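Local coordinates for protein SxtG (PDB 6U1R) that probably transfers an amidino group to an acceptor amine through a covalent cysteine intermediate during saxitoxin biosynthesis, at residues 205-219 / 230-242. Sequence-based numbering, arbitrary orientation.
Sequences FVVTEFEPTFDAADF and KSHVTNSLGIEWL
Segment 205-219, loop up to a 3-10 turn at 216-218, wraps around the turn and first helical residues of 230-242, the backbones approaching to 4.1 Å between Pro-212 CA and Gly-238 CA and to 4.0 Å between Phe-214 CA and Thr-234 CA. Asn-235, the N-cap of helix 236-245, lies at the centre. Its ND2 donates almost straight to Thr-208 O (2.7 Å) and Glu-211 O (2.8 Å), both near the amide plane, while OD1 accepts from Thr-213 N and, as the capping bond, Gly-238 N on opposite faces of that plane; four bonds thus fix the amide's rotation. Glu-209, bent at chi2 (-62°), lays its carboxylate across the same helix start: OE2 takes Ser-236 N (2.9 Å) and OE1 takes Leu-237 N (3.0 Å), each through its syn lone pair, and a water links OE2 to Lys-230 NZ. Within the amidinotransferase fold the cluster includes Asp-215 of the predicted active site, whose OD2 is hydrogen-bonded to NE2 of His-264, also predicted catalytic. Asp-215 packs its carboxylate against Val-233 CG2 and gives its backbone N to Thr-234 OG1. That hydroxyl donates to Asp-218 OD2 (2.7 Å), which Ser-231 OG also reaches from the same face. At one end, Phe-205 points its edge at the face of His-232, the planes 88° apart; His-232 ND1 accepts from Val-206 N, while NE2 is hydrogen-bonded to Pro-260 O. At the other, Leu-242 CD2 makes a CH-pi contact over the Phe-219 ring, 3.9 Å from its centroid, and Phe-214 CE2 meets CE3 of Trp-241; the indole NE1 bonds Trp-177 O of the second subunit.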
loop_
_atom_site.group_PDB
_atom_site.type_symbol
_atom_site.label_atom_id
_atom_site.label_comp_id
_atom_site.label_asym_id
_atom_site.label_seq_id
_atom_site.Cartn_x
_atom_site.Cartn_y
_atom_site.Cartn_z
ATOM N N PHE A 205 6.160 3.676 -23.762
ATOM C CA PHE A 205 6.429 2.476 -22.983
ATOM C C PHE A 205 5.173 1.632 -22.886
ATOM O O PHE A 205 4.077 2.072 -23.240
ATOM C CB PHE A 205 6.964 2.851 -21.602
ATOM C CG PHE A 205 8.154 3.730 -21.672
ATOM C CD1 PHE A 205 9.382 3.211 -22.030
ATOM C CD2 PHE A 205 8.042 5.081 -21.425
ATOM C CE1 PHE A 205 10.484 4.021 -22.133
ATOM C CE2 PHE A 205 9.146 5.907 -21.533
ATOM C CZ PHE A 205 10.367 5.374 -21.881
ATOM N N VAL A 206 5.343 0.407 -22.371
ATOM C CA VAL A 206 4.266 -0.587 -22.423
ATOM C C VAL A 206 3.164 -0.326 -21.393
ATOM O O VAL A 206 2.008 -0.698 -21.628
ATOM C CB VAL A 206 4.845 -2.008 -22.277
ATOM C CG1 VAL A 206 5.387 -2.238 -20.895
ATOM C CG2 VAL A 206 3.805 -3.065 -22.629
ATOM N N VAL A 207 3.466 0.294 -20.245
ATOM C CA VAL A 207 2.397 0.558 -19.282
ATOM C C VAL A 207 1.530 1.708 -19.773
ATOM O O VAL A 207 1.996 2.629 -20.470
ATOM C CB VAL A 207 2.910 0.851 -17.858
ATOM C CG1 VAL A 207 3.319 -0.444 -17.146
ATOM C CG2 VAL A 207 4.009 1.872 -17.865
ATOM N N THR A 208 0.253 1.636 -19.414
ATOM C CA THR A 208 -0.770 2.612 -19.757
ATOM C C THR A 208 -0.974 3.548 -18.574
ATOM O O THR A 208 -0.182 3.557 -17.617
ATOM C CB THR A 208 -2.087 1.917 -20.104
ATOM O OG1 THR A 208 -2.620 1.324 -18.909
ATOM C CG2 THR A 208 -1.884 0.843 -21.157
ATOM N N GLU A 209 -2.063 4.326 -18.613
ATOM C CA GLU A 209 -2.461 5.186 -17.499
ATOM C C GLU A 209 -3.702 4.667 -16.780
ATOM O O GLU A 209 -4.486 5.441 -16.225
ATOM C CB GLU A 209 -2.677 6.619 -17.988
ATOM C CG GLU A 209 -1.392 7.293 -18.513
ATOM C CD GLU A 209 -0.305 7.433 -17.449
ATOM O OE1 GLU A 209 -0.645 7.633 -16.264
ATOM O OE2 GLU A 209 0.895 7.366 -17.815
ATOM N N PHE A 210 -3.886 3.346 -16.759
ATOM C CA PHE A 210 -5.044 2.765 -16.087
ATOM C C PHE A 210 -5.000 2.997 -14.571
ATOM O O PHE A 210 -6.017 3.358 -13.965
ATOM C CB PHE A 210 -5.110 1.283 -16.455
ATOM C CG PHE A 210 -6.021 0.463 -15.600
ATOM C CD1 PHE A 210 -7.398 0.540 -15.752
ATOM C CD2 PHE A 210 -5.498 -0.422 -14.676
ATOM C CE1 PHE A 210 -8.234 -0.236 -14.975
ATOM C CE2 PHE A 210 -6.319 -1.189 -13.894
ATOM C CZ PHE A 210 -7.699 -1.102 -14.044
ATOM N N GLU A 211 -3.846 2.794 -13.938
ATOM C CA GLU A 211 -3.732 2.950 -12.494
ATOM C C GLU A 211 -2.297 3.313 -12.132
ATOM O O GLU A 211 -1.380 3.113 -12.932
ATOM C CB GLU A 211 -4.156 1.674 -11.762
ATOM C CG GLU A 211 -3.151 0.559 -11.905
ATOM C CD GLU A 211 -3.694 -0.763 -11.421
ATOM O OE1 GLU A 211 -4.519 -0.784 -10.471
ATOM O OE2 GLU A 211 -3.283 -1.772 -12.019
ATOM N N PRO A 212 -2.068 3.829 -10.919
ATOM C CA PRO A 212 -0.707 4.252 -10.533
ATOM C C PRO A 212 0.235 3.066 -10.364
ATOM O O PRO A 212 -0.036 2.173 -9.558
ATOM C CB PRO A 212 -0.924 4.972 -9.197
ATOM C CG PRO A 212 -2.365 5.282 -9.109
ATOM C CD PRO A 212 -3.093 4.292 -9.965
ATOM N N THR A 213 1.367 3.082 -11.085
ATOM C CA THR A 213 2.446 2.118 -10.877
ATOM C C THR A 213 3.792 2.825 -10.964
ATOM O O THR A 213 3.985 3.748 -11.773
ATOM C CB THR A 213 2.435 0.924 -11.882
ATOM O OG1 THR A 213 2.535 1.381 -13.240
ATOM C CG2 THR A 213 1.186 0.084 -11.721
ATOM N N PHE A 214 4.709 2.407 -10.098
ATOM C CA PHE A 214 6.108 2.788 -10.253
ATOM C C PHE A 214 6.993 1.794 -9.516
ATOM O O PHE A 214 6.567 1.138 -8.557
ATOM C CB PHE A 214 6.383 4.228 -9.762
ATOM C CG PHE A 214 6.248 4.441 -8.268
ATOM C CD1 PHE A 214 7.310 4.151 -7.414
ATOM C CD2 PHE A 214 5.083 4.964 -7.721
ATOM C CE1 PHE A 214 7.200 4.363 -6.059
ATOM C CE2 PHE A 214 4.971 5.189 -6.349
ATOM C CZ PHE A 214 6.024 4.893 -5.521
ATOM N N ASP A 215 8.227 1.677 -10.010
ATOM C CA ASP A 215 9.315 1.024 -9.299
ATOM C C ASP A 215 10.159 2.099 -8.622
ATOM O O ASP A 215 10.435 3.155 -9.211
ATOM C CB ASP A 215 10.217 0.231 -10.249
ATOM C CG ASP A 215 9.633 -1.115 -10.663
ATOM O OD1 ASP A 215 8.413 -1.321 -10.521
ATOM O OD2 ASP A 215 10.413 -1.962 -11.145
ATOM N N ALA A 216 10.614 1.814 -7.405
ATOM C CA ALA A 216 11.363 2.827 -6.675
ATOM C C ALA A 216 12.663 3.173 -7.388
ATOM O O ALA A 216 13.145 4.308 -7.299
ATOM C CB ALA A 216 11.632 2.333 -5.252
ATOM N N ALA A 217 13.234 2.221 -8.113
ATOM C CA ALA A 217 14.519 2.457 -8.757
ATOM C C ALA A 217 14.409 3.276 -10.038
ATOM O O ALA A 217 15.444 3.537 -10.672
ATOM C CB ALA A 217 15.202 1.124 -9.048
ATOM N N ASP A 218 13.206 3.716 -10.426
ATOM C CA ASP A 218 13.086 4.751 -11.453
ATOM C C ASP A 218 13.292 6.167 -10.892
ATOM O O ASP A 218 13.090 7.148 -11.636
ATOM C CB ASP A 218 11.721 4.668 -12.154
ATOM C CG ASP A 218 11.726 3.705 -13.334
ATOM O OD1 ASP A 218 12.726 3.708 -14.091
ATOM O OD2 ASP A 218 10.741 2.941 -13.483
ATOM N N PHE A 219 13.721 6.282 -9.626
ATOM C CA PHE A 219 13.969 7.563 -8.967
ATOM C C PHE A 219 15.326 7.565 -8.269
ATOM O O PHE A 219 15.778 6.532 -7.760
ATOM C CB PHE A 219 12.871 7.880 -7.945
ATOM C CG PHE A 219 11.497 7.908 -8.540
ATOM C CD1 PHE A 219 10.755 6.744 -8.654
ATOM C CD2 PHE A 219 10.957 9.089 -9.010
ATOM C CE1 PHE A 219 9.509 6.757 -9.211
ATOM C CE2 PHE A 219 9.686 9.107 -9.562
ATOM C CZ PHE A 219 8.967 7.941 -9.673
ATOM N N LYS A 230 9.618 8.254 -16.609
ATOM C CA LYS A 230 8.700 7.234 -17.104
ATOM C C LYS A 230 9.497 6.066 -17.691
ATOM O O LYS A 230 10.621 6.236 -18.157
ATOM C CB LYS A 230 7.772 7.833 -18.167
ATOM C CG LYS A 230 6.795 8.901 -17.623
ATOM C CD LYS A 230 5.848 9.435 -18.709
ATOM C CE LYS A 230 4.678 8.487 -18.918
ATOM N NZ LYS A 230 3.767 9.000 -19.962
ATOM N N SER A 231 8.920 4.868 -17.648
ATOM C CA SER A 231 9.619 3.664 -18.103
ATOM C C SER A 231 8.586 2.602 -18.442
ATOM O O SER A 231 7.385 2.862 -18.430
ATOM C CB SER A 231 10.580 3.141 -17.032
ATOM O OG SER A 231 9.830 2.586 -15.984
ATOM N N HIS A 232 9.058 1.385 -18.736
ATOM C CA HIS A 232 8.114 0.296 -18.955
ATOM C C HIS A 232 7.352 -0.120 -17.702
ATOM O O HIS A 232 6.419 -0.912 -17.840
ATOM C CB HIS A 232 8.825 -0.898 -19.560
ATOM C CG HIS A 232 9.209 -0.672 -20.988
ATOM N ND1 HIS A 232 8.275 -0.421 -21.969
ATOM C CD2 HIS A 232 10.418 -0.610 -21.595
ATOM C CE1 HIS A 232 8.887 -0.245 -23.125
ATOM N NE2 HIS A 232 10.190 -0.357 -22.929
ATOM N N VAL A 233 7.684 0.388 -16.512
ATOM C CA VAL A 233 6.922 0.072 -15.311
ATOM C C VAL A 233 6.389 1.301 -14.573
ATOM O O VAL A 233 5.485 1.144 -13.741
ATOM C CB VAL A 233 7.737 -0.812 -14.337
ATOM C CG1 VAL A 233 8.104 -2.129 -14.999
ATOM C CG2 VAL A 233 8.977 -0.076 -13.842
ATOM N N THR A 234 6.881 2.508 -14.846
ATOM C CA THR A 234 6.487 3.713 -14.116
ATOM C C THR A 234 5.717 4.626 -15.067
ATOM O O THR A 234 6.261 5.035 -16.095
ATOM C CB THR A 234 7.718 4.430 -13.548
ATOM O OG1 THR A 234 8.324 3.612 -12.532
ATOM C CG2 THR A 234 7.334 5.764 -12.920
ATOM N N ASN A 235 4.457 4.920 -14.741
ATOM C CA ASN A 235 3.622 5.775 -15.571
ATOM C C ASN A 235 3.373 7.126 -14.906
ATOM O O ASN A 235 3.875 7.429 -13.820
ATOM C CB ASN A 235 2.298 5.073 -15.933
ATOM C CG ASN A 235 1.418 4.769 -14.731
ATOM O OD1 ASN A 235 1.755 5.065 -13.582
ATOM N ND2 ASN A 235 0.276 4.152 -14.995
ATOM N N SER A 236 2.633 7.982 -15.613
ATOM C CA SER A 236 2.417 9.339 -15.114
ATOM C C SER A 236 1.603 9.327 -13.827
ATOM O O SER A 236 1.853 10.135 -12.926
ATOM C CB SER A 236 1.733 10.207 -16.187
ATOM O OG SER A 236 2.607 10.479 -17.280
ATOM N N LEU A 237 0.629 8.418 -13.714
ATOM C CA LEU A 237 -0.161 8.333 -12.481
ATOM C C LEU A 237 0.720 7.958 -11.291
ATOM O O LEU A 237 0.510 8.442 -10.171
ATOM C CB LEU A 237 -1.293 7.309 -12.623
ATOM C CG LEU A 237 -2.597 7.704 -13.336
ATOM C CD1 LEU A 237 -3.597 6.537 -13.253
ATOM C CD2 LEU A 237 -3.197 8.967 -12.755
ATOM N N GLY A 238 1.675 7.055 -11.506
ATOM C CA GLY A 238 2.569 6.672 -10.425
ATOM C C GLY A 238 3.445 7.824 -9.979
ATOM O O GLY A 238 3.641 8.042 -8.781
ATOM N N ILE A 239 3.980 8.584 -10.941
ATOM C CA ILE A 239 4.775 9.765 -10.602
ATOM C C ILE A 239 3.915 10.778 -9.869
ATOM O O ILE A 239 4.343 11.371 -8.866
ATOM C CB ILE A 239 5.387 10.371 -11.881
ATOM C CG1 ILE A 239 6.432 9.445 -12.478
ATOM C CG2 ILE A 239 5.988 11.742 -11.621
ATOM C CD1 ILE A 239 6.807 9.787 -13.887
ATOM N N GLU A 240 2.688 11.000 -10.375
ATOM C CA GLU A 240 1.754 11.934 -9.743
ATOM C C GLU A 240 1.427 11.502 -8.320
ATOM O O GLU A 240 1.319 12.339 -7.404
ATOM C CB GLU A 240 0.461 12.042 -10.572
ATOM C CG GLU A 240 -0.492 13.153 -10.103
ATOM C CD GLU A 240 -1.865 13.161 -10.786
ATOM O OE1 GLU A 240 -2.203 12.223 -11.549
ATOM O OE2 GLU A 240 -2.621 14.126 -10.542
ATOM N N TRP A 241 1.280 10.188 -8.107
ATOM C CA TRP A 241 1.024 9.679 -6.768
ATOM C C TRP A 241 2.186 10.010 -5.840
ATOM O O TRP A 241 1.983 10.482 -4.709
ATOM C CB TRP A 241 0.767 8.159 -6.779
ATOM C CG TRP A 241 0.372 7.710 -5.412
ATOM C CD1 TRP A 241 -0.907 7.595 -4.925
ATOM C CD2 TRP A 241 1.252 7.373 -4.320
ATOM N NE1 TRP A 241 -0.872 7.219 -3.596
ATOM C CE2 TRP A 241 0.438 7.076 -3.203
ATOM C CE3 TRP A 241 2.649 7.296 -4.182
ATOM C CZ2 TRP A 241 0.978 6.702 -1.963
ATOM C CZ3 TRP A 241 3.180 6.934 -2.951
ATOM C CH2 TRP A 241 2.343 6.641 -1.857
ATOM N N LEU A 242 3.419 9.778 -6.296
ATOM C CA LEU A 242 4.560 10.036 -5.417
ATOM C C LEU A 242 4.722 11.526 -5.157
ATOM O O LEU A 242 5.057 11.931 -4.038
ATOM C CB LEU A 242 5.836 9.460 -6.009
ATOM C CG LEU A 242 7.096 9.561 -5.136
ATOM C CD1 LEU A 242 6.909 8.767 -3.847
ATOM C CD2 LEU A 242 8.300 9.071 -5.924
HETATM O O HOH W 1 1.882 7.044 -20.312
#